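Local coordinates for endo-b-1,4-glucanase (Nasutitermes takasagoensis, PDB 1KS8), which probably hydrolyses internal beta-1,4-glucosidic linkages in cellulose and related beta-glucans, as a family 9 glycoside hydrolase, at residues A[362-365]-A[371-374]. Numbering follows the deposited sequence.
Sequences SSSC and TCDW
C365 and C372 are joined covalently, and their disulfide illustrates how one bridge can tie a short excursion of the chain back on itself. The SG atoms of C365 and C372 are bonded at 2.0 Å, with a chi3 of -81°, close to the 90° that disulfides prefer, and the CA atoms of the two residues stand 5.5 Å apart. The two cysteines reach the bond differently. SG of C365 is anti to the carbonyl carbon (chi1 -64°), whereas SG of C372 is anti to the backbone N (chi1 -167°), which carries it across to C365.

Beyond the covalent link the segments meet sparingly. CB of C365 lies 3.7 Å from CB of C372, a spacing set by the bridge itself, and OG of S364 approaches SG of C372 at 4.3 Å, a loose van der Waals contact. That hydroxyl is hydrogen-bonded to O of R361 and to NE1 of W127. No hydrogen bond crosses between the segments, which leaves the disulfide as the one bond between them.

The flank after the bridge is fixed separately. D373 N-caps the helix 374-377, its OD2 accepting a hydrogen bond from N of N375, and the ring of W374 makes an edge-to-face contact with that of F377. The side chain of S364, next to the bridge, lies about 11 Å from that of D403, predicted to be an active-site residue. The bridge itself closes a small disulfide loop between helices 361-364 and 374-377, within the family 9 (alpha/alpha)6 catalytic domain.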
loop_
_atom_site.group_PDB
_atom_site.type_symbol
_atom_site.label_atom_id
_atom_site.label_comp_id
_atom_site.label_asym_id
_atom_site.label_seq_id
_atom_site.Cartn_x
_atom_site.Cartn_y
_atom_site.Cartn_z
ATOM N N SER A 362 6.629 -16.202 -6.507
ATOM C CA SER A 362 7.040 -17.013 -5.368
ATOM C C SER A 362 6.027 -18.051 -4.909
ATOM O O SER A 362 6.407 -19.172 -4.572
ATOM C CB SER A 362 7.478 -16.128 -4.191
ATOM O OG SER A 362 6.402 -15.409 -3.629
ATOM N N SER A 363 4.745 -17.708 -4.905
ATOM C CA SER A 363 3.742 -18.678 -4.474
ATOM C C SER A 363 3.498 -19.782 -5.504
ATOM O O SER A 363 3.022 -20.859 -5.161
ATOM C CB SER A 363 2.415 -17.979 -4.139
ATOM O OG SER A 363 1.845 -17.354 -5.274
ATOM N N SER A 364 3.825 -19.522 -6.765
ATOM C CA SER A 364 3.613 -20.523 -7.809
ATOM C C SER A 364 4.657 -21.634 -7.773
ATOM O O SER A 364 4.435 -22.733 -8.280
ATOM C CB SER A 364 3.662 -19.866 -9.190
ATOM O OG SER A 364 5.004 -19.590 -9.578
ATOM N N CYS A 365 5.792 -21.345 -7.158
ATOM C CA CYS A 365 6.896 -22.288 -7.120
ATOM C C CYS A 365 6.861 -23.433 -6.129
ATOM O O CYS A 365 6.447 -23.273 -4.987
ATOM C CB CYS A 365 8.193 -21.532 -6.885
ATOM S SG CYS A 365 8.672 -20.381 -8.200
ATOM N N THR A 371 12.881 -27.453 -10.021
ATOM C CA THR A 371 13.003 -26.233 -10.802
ATOM C C THR A 371 11.718 -25.419 -10.824
ATOM O O THR A 371 10.618 -25.974 -10.842
ATOM C CB THR A 371 13.361 -26.532 -12.270
ATOM O OG1 THR A 371 12.316 -27.307 -12.868
ATOM C CG2 THR A 371 14.650 -27.294 -12.361
ATOM N N CYS A 372 11.873 -24.100 -10.789
ATOM C CA CYS A 372 10.738 -23.199 -10.919
ATOM C C CYS A 372 11.148 -22.277 -12.051
ATOM O O CYS A 372 12.157 -21.574 -11.957
ATOM C CB CYS A 372 10.476 -22.361 -9.672
ATOM S SG CYS A 372 8.834 -21.582 -9.825
ATOM N N ASP A 373 10.385 -22.305 -13.135
ATOM C CA ASP A 373 10.687 -21.473 -14.290
ATOM C C ASP A 373 9.397 -21.119 -15.010
ATOM O O ASP A 373 8.319 -21.223 -14.428
ATOM C CB ASP A 373 11.670 -22.198 -15.226
ATOM C CG ASP A 373 11.141 -23.530 -15.737
ATOM O OD1 ASP A 373 11.930 -24.261 -16.374
ATOM O OD2 ASP A 373 9.955 -23.851 -15.517
ATOM N N TRP A 374 9.490 -20.697 -16.266
ATOM C CA TRP A 374 8.279 -20.334 -16.988
ATOM C C TRP A 374 7.336 -21.506 -17.224
ATOM O O TRP A 374 6.158 -21.303 -17.513
ATOM C CB TRP A 374 8.626 -19.635 -18.303
ATOM C CG TRP A 374 9.062 -18.217 -18.077
ATOM C CD1 TRP A 374 10.343 -17.748 -18.008
ATOM C CD2 TRP A 374 8.209 -17.095 -17.817
ATOM N NE1 TRP A 374 10.339 -16.403 -17.718
ATOM C CE2 TRP A 374 9.043 -15.978 -17.596
ATOM C CE3 TRP A 374 6.820 -16.928 -17.743
ATOM C CZ2 TRP A 374 8.533 -14.706 -17.306
ATOM C CZ3 TRP A 374 6.312 -15.662 -17.455
ATOM C CH2 TRP A 374 7.170 -14.569 -17.241
#